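Local coordinates for protein N-glycosylase/DNA lyase (Methanocaldococcus jannaschii, PDB 3FHF) that belongs to a DNA glycosylase family within the helix-hairpin-helix clan and folds as a single chain built almost wholly of helices and loops, at residues E16-E21 / V193-S198; L53-T58 / R94-Y99; V121-L126 / E181-L186. One frame throughout, in Å; residues are numbered along the deposited sequence.

Contact 1: residues E16-E21 / V193-S198; sequences ELKNSE and VNLKLS
Lys18 reaches across from the end of helix 5-18 to the backbone of Val193, and its ammonium group donates a hydrogen bond of 2.8 Å from NZ to Val193 O. The chain runs out extended and then bends at its third torsion (chi3 54°), which turns the amine onto the carbonyl. NZ arrives tilted 34° from the carbonyl plane. Leu195 lies alongside: its side chain and that of Lys18 slide past each other in opposite directions, with Lys18 CD 4.1 Å from Leu195 CD2, so the aliphatic part of the lysine has a greasy neighbour while its charged tip is spent on polar atoms. Asn194 only brushes NZ with its CB. With its positive phi it is the C-prime residue of a Schellman motif that ends helix 176-192. The carbonyl that Lys18 finds therefore lies just past a helix C-terminus, where a positive charge is probably welcome; the same amine also forms a salt bridge with Glu15. The Val193 side chain points toward helix 5-18 and packs on Ile11 and Ile14, while Lys18 and Leu195 both rest on Tyr203. The contact thus ties helix 5-18 to the linker between helices 176-192 and 197-209.

Contact 2: residues L53-T58 / R94-Y99; sequences LTANFT and RKRAEY
Arg96, on helix 93-103, grips the type II beta turn from Thr54 to Phe57 that follows helix 41-54. Its CB meets Leu53 CD2 at 3.8 Å, and this is where the two side chains pack. Further out the arginine bends at its second torsion (chi2 -52°) and then sends the guanidinium end-on to Ala55 O, the carbonyl of the central peptide of the turn. Both terminal nitrogens bind this one oxygen. NH1 to Ala55 O is the shorter bond, 2.9 Å, made in the carbonyl plane on a lone pair; NH2 to Ala55 O is 3.2 Å and comes from above that plane. The oxygen itself lies in the guanidinium plane. Leu53 O, 3.4 Å from Arg96 NH1, accepts a hydrogen bond from His90 NE2, and the His90 ring stacks with Phe57. One step on, the far side of helix 93-103 rests at Ala97 on helix 78-87, so within 94-99 it is Arg96 alone that meets the turn, with its NH2 lying 3.5 Å from Ala55 CB.

Contact 3: residues V121-L126 / E181-L186; sequences VAREFL and EIENIL
Arg123 and Glu183 both leave their helices with CG opposite the backbone nitrogen (chi1 180° for Arg123, 169° for Glu183), which throws each side chain straight out toward the other helix. Glu183 stays extended beyond CG, whereas Arg123 makes one bend at its third torsion that turns the NH1/NH2 edge of the guanidinium toward the carboxylate. The reach is long: the CA atoms of Arg123 and Glu183 are 13.2 Å apart, so side chains and not backbones bridge the distance. They come from opposite directions and meet end-on in a bidentate salt bridge. Arg123 NH1 gives a hydrogen bond to Glu183 OE1 at 2.8 Å, almost perfectly straight at 178°, and Arg123 NH2 gives one to Glu183 OE2, also 2.8 Å long. The cross distances are longer, Arg123 NH2 to Glu183 OE1 being 3.6 Å, so each nitrogen has its own oxygen. Both oxygens are met on their syn side and both lie in the guanidinium plane; the two flat groups are nearly coplanar. With two parallel bonds, neither group can easily rotate about its last torsion.

The pair is buried, and each charge is probably balanced mainly by the other. Further bonds fix its position: Glu183 OE1 also accepts from Ala151 N, and Arg123 NH1 also binds Ser139 OG.

Helix 119-129, which carries Arg123, is joined to helix 135-144, which carries Ser139, by a short glycine-containing loop of the kind expected of the clan's helix-hairpin-helix motif, and the salt bridge ties the first helix of that pair to helix 176-192.

Contact 3 is the fully buried one, about 12 Å from the chain centre, while contacts 1 and 2 are partly buried and lie on opposite sides of that centre, their own centres about 31 Å apart. Between its segments, contact 3 matches charge with charge, whereas contacts 1 and 2 each point a basic side chain at a backbone carbonyl, though Lys18 in contact 1 is also paired with Glu15. Along the chain, contacts 2 and 3 follow in series, both nested within the loop closed by contact 1. Contacts 1 and 3 touch, since Leu197, at the start of helix 197-209, packs back on Glu183 and Leu186 in the body of helix 176-192; contact 2 touches neither.

Contact 1: residues E16-E21 / V193-S198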
loop_
_atom_site.group_PDB
_atom_site.type_symbol
_atom_site.label_atom_id
_atom_site.label_comp_id
_atom_site.label_asym_id
_atom_site.label_seq_id
_atom_site.Cartn_x
_atom_site.Cartn_y
_atom_site.Cartn_z
ATOM N N GLU A 16 -7.524 -4.393 22.071
ATOM C CA GLU A 16 -8.875 -3.925 22.355
ATOM C C GLU A 16 -9.674 -3.875 21.047
ATOM O O GLU A 16 -10.837 -4.285 20.995
ATOM C CB GLU A 16 -8.812 -2.537 22.985
ATOM C CG GLU A 16 -9.639 -2.399 24.244
ATOM C CD GLU A 16 -9.113 -1.314 25.168
ATOM O OE1 GLU A 16 -9.146 -0.126 24.780
ATOM O OE2 GLU A 16 -8.659 -1.655 26.282
ATOM N N LEU A 17 -9.041 -3.384 19.986
ATOM C CA LEU A 17 -9.710 -3.297 18.694
ATOM C C LEU A 17 -10.022 -4.692 18.152
ATOM O O LEU A 17 -11.080 -4.916 17.548
ATOM C CB LEU A 17 -8.839 -2.527 17.702
ATOM C CG LEU A 17 -8.645 -1.033 17.986
ATOM C CD1 LEU A 17 -7.714 -0.439 16.931
ATOM C CD2 LEU A 17 -9.997 -0.320 17.973
ATOM N N LYS A 18 -9.101 -5.628 18.370
ATOM C CA LYS A 18 -9.297 -7.000 17.915
ATOM C C LYS A 18 -10.496 -7.635 18.615
ATOM O O LYS A 18 -11.108 -8.572 18.088
ATOM C CB LYS A 18 -8.036 -7.829 18.168
ATOM C CG LYS A 18 -6.901 -7.546 17.183
ATOM C CD LYS A 18 -5.613 -8.241 17.598
ATOM C CE LYS A 18 -5.826 -9.741 17.803
ATOM N NZ LYS A 18 -4.646 -10.373 18.469
ATOM N N ASN A 19 -10.829 -7.122 19.797
ATOM C CA ASN A 19 -11.974 -7.623 20.563
ATOM C C ASN A 19 -13.210 -6.753 20.359
ATOM O O ASN A 19 -14.096 -6.708 21.212
ATOM C CB ASN A 19 -11.644 -7.678 22.059
ATOM C CG ASN A 19 -10.654 -8.776 22.395
ATOM O OD1 ASN A 19 -10.872 -9.941 22.064
ATOM N ND2 ASN A 19 -9.559 -8.411 23.058
ATOM N N SER A 20 -13.267 -6.060 19.226
ATOM C CA SER A 20 -14.403 -5.194 18.914
ATOM C C SER A 20 -14.929 -5.524 17.519
ATOM O O SER A 20 -14.386 -6.389 16.835
ATOM C CB SER A 20 -13.975 -3.731 18.951
ATOM O OG SER A 20 -13.159 -3.411 17.836
ATOM N N GLU A 21 -15.983 -4.833 17.097
ATOM C CA GLU A 21 -16.558 -5.065 15.773
ATOM C C GLU A 21 -15.606 -4.574 14.687
ATOM O O GLU A 21 -15.740 -4.928 13.515
ATOM C CB GLU A 21 -17.919 -4.368 15.650
ATOM C CG GLU A 21 -18.185 -3.309 16.712
ATOM C CD GLU A 21 -19.667 -2.968 16.848
ATOM O OE1 GLU A 21 -20.477 -3.891 17.102
ATOM O OE2 GLU A 21 -20.023 -1.776 16.707
ATOM N N VAL A 193 1.227 -8.723 18.437
ATOM C CA VAL A 193 -0.230 -8.653 18.531
ATOM C C VAL A 193 -0.900 -9.705 17.653
ATOM O O VAL A 193 -2.113 -9.686 17.454
ATOM C CB VAL A 193 -0.780 -7.248 18.149
ATOM C CG1 VAL A 193 -0.352 -6.233 19.189
ATOM C CG2 VAL A 193 -0.288 -6.831 16.770
ATOM N N ASN A 194 -0.090 -10.622 17.133
ATOM C CA ASN A 194 -0.568 -11.698 16.271
ATOM C C ASN A 194 -1.329 -11.225 15.035
ATOM O O ASN A 194 -2.389 -11.753 14.702
ATOM C CB ASN A 194 -1.430 -12.675 17.072
ATOM C CG ASN A 194 -0.604 -13.555 17.990
ATOM O OD1 ASN A 194 -0.024 -13.087 18.971
ATOM N ND2 ASN A 194 -0.538 -14.839 17.668
ATOM N N LEU A 195 -0.773 -10.230 14.354
ATOM C CA LEU A 195 -1.380 -9.697 13.136
ATOM C C LEU A 195 -0.333 -9.728 12.031
ATOM O O LEU A 195 0.852 -9.547 12.295
ATOM C CB LEU A 195 -1.840 -8.250 13.331
ATOM C CG LEU A 195 -3.004 -7.945 14.273
ATOM C CD1 LEU A 195 -3.214 -6.433 14.338
ATOM C CD2 LEU A 195 -4.275 -8.631 13.772
ATOM N N LYS A 196 -0.771 -9.966 10.799
ATOM C CA LYS A 196 0.134 -9.980 9.655
ATOM C C LYS A 196 0.359 -8.509 9.317
ATOM O O LYS A 196 -0.410 -7.658 9.755
ATOM C CB LYS A 196 -0.523 -10.670 8.463
ATOM C CG LYS A 196 -0.998 -12.083 8.735
ATOM C CD LYS A 196 -1.764 -12.632 7.539
ATOM C CE LYS A 196 -2.420 -13.968 7.870
ATOM N NZ LYS A 196 -1.419 -14.957 8.364
ATOM N N LEU A 197 1.392 -8.203 8.541
ATOM C CA LEU A 197 1.649 -6.809 8.177
ATOM C C LEU A 197 0.495 -6.198 7.389
ATOM O O LEU A 197 0.197 -5.019 7.544
ATOM C CB LEU A 197 2.950 -6.692 7.377
ATOM C CG LEU A 197 4.211 -6.798 8.241
ATOM C CD1 LEU A 197 5.444 -6.850 7.353
ATOM C CD2 LEU A 197 4.275 -5.595 9.192
ATOM N N SER A 198 -0.167 -6.994 6.555
ATOM C CA SER A 198 -1.297 -6.489 5.770
ATOM C C SER A 198 -2.384 -5.962 6.716
ATOM O O SER A 198 -2.946 -4.884 6.503
ATOM C CB SER A 198 -1.877 -7.610 4.901
ATOM O OG SER A 198 -2.228 -8.724 5.702
#

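Contact 2: residues L53-T58 / R94-Y99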
loop_
_atom_site.group_PDB
_atom_site.type_symbol
_atom_site.label_atom_id
_atom_site.label_comp_id
_atom_site.label_asym_id
_atom_site.label_seq_id
_atom_site.Cartn_x
_atom_site.Cartn_y
_atom_site.Cartn_z
ATOM N N LEU A 53 -1.096 6.154 -8.463
ATOM C CA LEU A 53 -1.774 7.427 -8.222
ATOM C C LEU A 53 -1.817 7.895 -6.763
ATOM O O LEU A 53 -2.005 9.086 -6.504
ATOM C CB LEU A 53 -3.211 7.353 -8.746
ATOM C CG LEU A 53 -3.424 7.108 -10.239
ATOM C CD1 LEU A 53 -4.913 6.920 -10.501
ATOM C CD2 LEU A 53 -2.877 8.291 -11.049
ATOM N N THR A 54 -1.646 6.964 -5.826
ATOM C CA THR A 54 -1.698 7.265 -4.391
ATOM C C THR A 54 -0.825 8.418 -3.888
ATOM O O THR A 54 -1.296 9.264 -3.125
ATOM C CB THR A 54 -1.358 6.001 -3.551
ATOM O OG1 THR A 54 -2.391 5.023 -3.722
ATOM C CG2 THR A 54 -1.237 6.349 -2.071
ATOM N N ALA A 55 0.441 8.442 -4.298
ATOM C CA ALA A 55 1.364 9.488 -3.863
ATOM C C ALA A 55 0.813 10.893 -4.087
ATOM O O ALA A 55 0.397 11.238 -5.193
ATOM C CB ALA A 55 2.700 9.334 -4.583
ATOM N N ASN A 56 0.813 11.696 -3.025
ATOM C CA ASN A 56 0.325 13.072 -3.084
ATOM C C ASN A 56 -1.158 13.108 -3.414
ATOM O O ASN A 56 -1.629 14.033 -4.074
ATOM C CB ASN A 56 1.095 13.860 -4.149
ATOM C CG ASN A 56 2.592 13.809 -3.943
ATOM O OD1 ASN A 56 3.113 14.325 -2.951
ATOM N ND2 ASN A 56 3.296 13.182 -4.878
ATOM N N PHE A 57 -1.897 12.107 -2.950
ATOM C CA PHE A 57 -3.323 12.045 -3.236
ATOM C C PHE A 57 -4.074 11.403 -2.073
ATOM O O PHE A 57 -3.558 11.311 -0.959
ATOM C CB PHE A 57 -3.541 11.247 -4.527
ATOM C CG PHE A 57 -4.793 11.612 -5.275
ATOM C CD1 PHE A 57 -5.073 12.940 -5.585
ATOM C CD2 PHE A 57 -5.677 10.626 -5.702
ATOM C CE1 PHE A 57 -6.217 13.281 -6.309
ATOM C CE2 PHE A 57 -6.823 10.958 -6.427
ATOM C CZ PHE A 57 -7.092 12.288 -6.730
ATOM N N THR A 58 -5.299 10.967 -2.338
ATOM C CA THR A 58 -6.123 10.335 -1.317
ATOM C C THR A 58 -6.611 8.971 -1.795
ATOM O O THR A 58 -6.893 8.787 -2.977
ATOM C CB THR A 58 -7.337 11.224 -0.977
ATOM O OG1 THR A 58 -6.900 12.354 -0.211
ATOM C CG2 THR A 58 -8.368 10.455 -0.179
ATOM N N ARG A 94 0.417 14.700 -15.335
ATOM C CA ARG A 94 1.391 14.463 -16.393
ATOM C C ARG A 94 2.314 13.271 -16.113
ATOM O O ARG A 94 2.381 12.333 -16.910
ATOM C CB ARG A 94 2.217 15.731 -16.626
ATOM C CG ARG A 94 3.197 15.643 -17.784
ATOM C CD ARG A 94 3.784 17.015 -18.092
ATOM N NE ARG A 94 4.334 17.654 -16.898
ATOM C CZ ARG A 94 5.378 17.190 -16.215
ATOM N NH1 ARG A 94 5.994 16.083 -16.611
ATOM N NH2 ARG A 94 5.805 17.833 -15.134
ATOM N N LYS A 95 3.024 13.303 -14.988
ATOM C CA LYS A 95 3.930 12.212 -14.628
ATOM C C LYS A 95 3.219 10.871 -14.445
ATOM O O LYS A 95 3.676 9.843 -14.952
ATOM C CB LYS A 95 4.679 12.535 -13.334
ATOM C CG LYS A 95 5.789 13.559 -13.462
ATOM C CD LYS A 95 6.483 13.731 -12.119
ATOM C CE LYS A 95 7.572 14.782 -12.174
ATOM N NZ LYS A 95 8.217 14.949 -10.842
ATOM N N ARG A 96 2.106 10.879 -13.714
ATOM C CA ARG A 96 1.364 9.650 -13.461
ATOM C C ARG A 96 0.826 9.023 -14.743
ATOM O O ARG A 96 0.828 7.800 -14.890
ATOM C CB ARG A 96 0.224 9.910 -12.469
ATOM C CG ARG A 96 0.684 10.531 -11.151
ATOM C CD ARG A 96 1.834 9.742 -10.509
ATOM N NE ARG A 96 2.495 10.523 -9.463
ATOM C CZ ARG A 96 2.006 10.719 -8.244
ATOM N NH1 ARG A 96 0.848 10.176 -7.891
ATOM N NH2 ARG A 96 2.657 11.495 -7.384
ATOM N N ALA A 97 0.371 9.857 -15.673
ATOM C CA ALA A 97 -0.149 9.362 -16.944
ATOM C C ALA A 97 0.963 8.645 -17.713
ATOM O O ALA A 97 0.728 7.628 -18.372
ATOM C CB ALA A 97 -0.697 10.522 -17.775
ATOM N N GLU A 98 2.173 9.187 -17.632
ATOM C CA GLU A 98 3.313 8.587 -18.311
ATOM C C GLU A 98 3.692 7.249 -17.665
ATOM O O GLU A 98 3.895 6.254 -18.361
ATOM C CB GLU A 98 4.508 9.543 -18.281
ATOM C CG GLU A 98 5.820 8.880 -18.643
ATOM C CD GLU A 98 6.985 9.849 -18.657
ATOM O OE1 GLU A 98 7.033 10.742 -17.783
ATOM O OE2 GLU A 98 7.860 9.705 -19.537
ATOM N N TYR A 99 3.788 7.227 -16.339
ATOM C CA TYR A 99 4.132 5.995 -15.632
ATOM C C TYR A 99 3.157 4.875 -15.987
ATOM O O TYR A 99 3.560 3.743 -16.273
ATOM C CB TYR A 99 4.096 6.200 -14.118
ATOM C CG TYR A 99 5.085 7.204 -13.568
ATOM C CD1 TYR A 99 6.318 7.418 -14.184
ATOM C CD2 TYR A 99 4.803 7.907 -12.396
ATOM C CE1 TYR A 99 7.249 8.310 -13.641
ATOM C CE2 TYR A 99 5.726 8.796 -11.846
ATOM C CZ TYR A 99 6.943 8.992 -12.474
ATOM O OH TYR A 99 7.848 9.873 -11.929
#

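Contact 3: residues V121-L126 / E181-L186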
loop_
_atom_site.group_PDB
_atom_site.type_symbol
_atom_site.label_atom_id
_atom_site.label_comp_id
_atom_site.label_asym_id
_atom_site.label_seq_id
_atom_site.Cartn_x
_atom_site.Cartn_y
_atom_site.Cartn_z
ATOM N N VAL A 121 10.480 -11.175 -3.519
ATOM C CA VAL A 121 11.203 -11.146 -4.778
ATOM C C VAL A 121 10.380 -10.417 -5.835
ATOM O O VAL A 121 10.926 -9.715 -6.691
ATOM C CB VAL A 121 11.524 -12.583 -5.252
ATOM C CG1 VAL A 121 11.954 -12.576 -6.696
ATOM C CG2 VAL A 121 12.622 -13.179 -4.381
ATOM N N ALA A 122 9.062 -10.573 -5.768
ATOM C CA ALA A 122 8.174 -9.923 -6.731
ATOM C C ALA A 122 8.282 -8.409 -6.525
ATOM O O ALA A 122 8.307 -7.632 -7.484
ATOM C CB ALA A 122 6.728 -10.382 -6.516
ATOM N N ARG A 123 8.358 -7.996 -5.262
ATOM C CA ARG A 123 8.482 -6.580 -4.926
ATOM C C ARG A 123 9.725 -5.988 -5.583
ATOM O O ARG A 123 9.688 -4.873 -6.114
ATOM C CB ARG A 123 8.570 -6.389 -3.409
ATOM C CG ARG A 123 8.705 -4.919 -2.998
ATOM C CD ARG A 123 8.392 -4.689 -1.527
ATOM N NE ARG A 123 9.257 -5.455 -0.643
ATOM C CZ ARG A 123 9.114 -5.515 0.675
ATOM N NH1 ARG A 123 8.136 -4.842 1.275
ATOM N NH2 ARG A 123 9.932 -6.269 1.395
ATOM N N GLU A 124 10.821 -6.743 -5.546
ATOM C CA GLU A 124 12.082 -6.309 -6.150
ATOM C C GLU A 124 11.878 -6.019 -7.635
ATOM O O GLU A 124 12.406 -5.043 -8.170
ATOM C CB GLU A 124 13.161 -7.392 -5.998
ATOM C CG GLU A 124 13.670 -7.631 -4.574
ATOM C CD GLU A 124 14.671 -8.781 -4.499
ATOM O OE1 GLU A 124 15.468 -8.932 -5.445
ATOM O OE2 GLU A 124 14.670 -9.531 -3.495
ATOM N N PHE A 125 11.123 -6.880 -8.310
ATOM C CA PHE A 125 10.866 -6.676 -9.729
ATOM C C PHE A 125 10.038 -5.417 -9.973
ATOM O O PHE A 125 10.316 -4.644 -10.899
ATOM C CB PHE A 125 10.142 -7.881 -10.332
ATOM C CG PHE A 125 9.331 -7.539 -11.543
ATOM C CD1 PHE A 125 7.957 -7.338 -11.441
ATOM C CD2 PHE A 125 9.950 -7.342 -12.775
ATOM C CE1 PHE A 125 7.205 -6.941 -12.547
ATOM C CE2 PHE A 125 9.212 -6.943 -13.885
ATOM C CZ PHE A 125 7.833 -6.740 -13.773
ATOM N N LEU A 126 9.013 -5.219 -9.151
ATOM C CA LEU A 126 8.143 -4.057 -9.299
ATOM C C LEU A 126 8.928 -2.759 -9.153
ATOM O O LEU A 126 8.801 -1.841 -9.972
ATOM C CB LEU A 126 7.005 -4.108 -8.267
ATOM C CG LEU A 126 5.998 -5.254 -8.450
ATOM C CD1 LEU A 126 5.102 -5.353 -7.215
ATOM C CD2 LEU A 126 5.165 -5.010 -9.709
ATOM N N GLU A 181 14.660 -2.798 6.796
ATOM C CA GLU A 181 15.007 -2.667 8.203
ATOM C C GLU A 181 13.801 -2.186 9.005
ATOM O O GLU A 181 13.470 -2.752 10.046
ATOM C CB GLU A 181 16.169 -1.682 8.365
ATOM C CG GLU A 181 16.587 -1.444 9.802
ATOM C CD GLU A 181 17.737 -0.457 9.911
ATOM O OE1 GLU A 181 18.801 -0.716 9.306
ATOM O OE2 GLU A 181 17.581 0.577 10.598
ATOM N N ILE A 182 13.142 -1.139 8.518
ATOM C CA ILE A 182 11.974 -0.604 9.212
ATOM C C ILE A 182 10.787 -1.566 9.118
ATOM O O ILE A 182 9.969 -1.643 10.028
ATOM C CB ILE A 182 11.594 0.779 8.652
ATOM C CG1 ILE A 182 12.690 1.786 9.023
ATOM C CG2 ILE A 182 10.245 1.221 9.200
ATOM C CD1 ILE A 182 12.440 3.178 8.533
ATOM N N GLU A 183 10.700 -2.296 8.013
ATOM C CA GLU A 183 9.627 -3.270 7.827
ATOM C C GLU A 183 9.711 -4.358 8.909
ATOM O O GLU A 183 8.692 -4.817 9.429
ATOM C CB GLU A 183 9.732 -3.880 6.423
ATOM C CG GLU A 183 8.849 -5.090 6.172
ATOM C CD GLU A 183 8.785 -5.463 4.700
ATOM O OE1 GLU A 183 7.830 -5.033 4.010
ATOM O OE2 GLU A 183 9.696 -6.178 4.226
ATOM N N ASN A 184 10.930 -4.755 9.264
ATOM C CA ASN A 184 11.127 -5.778 10.286
ATOM C C ASN A 184 10.684 -5.359 11.685
ATOM O O ASN A 184 10.249 -6.195 12.477
ATOM C CB ASN A 184 12.589 -6.232 10.308
ATOM C CG ASN A 184 12.809 -7.489 9.495
ATOM O OD1 ASN A 184 12.265 -8.545 9.823
ATOM N ND2 ASN A 184 13.595 -7.386 8.426
ATOM N N ILE A 185 10.798 -4.073 11.999
ATOM C CA ILE A 185 10.351 -3.593 13.304
ATOM C C ILE A 185 8.816 -3.719 13.321
ATOM O O ILE A 185 8.222 -4.224 14.271
ATOM C CB ILE A 185 10.749 -2.109 13.520
ATOM C CG1 ILE A 185 12.274 -1.982 13.570
ATOM C CG2 ILE A 185 10.143 -1.585 14.825
ATOM C CD1 ILE A 185 12.765 -0.552 13.537
ATOM N N LEU A 186 8.183 -3.271 12.244
ATOM C CA LEU A 186 6.732 -3.344 12.142
ATOM C C LEU A 186 6.287 -4.793 12.184
ATOM O O LEU A 186 5.255 -5.112 12.770
ATOM C CB LEU A 186 6.254 -2.685 10.846
ATOM C CG LEU A 186 6.461 -1.165 10.778
ATOM C CD1 LEU A 186 6.161 -0.652 9.384
ATOM C CD2 LEU A 186 5.559 -0.489 11.798
#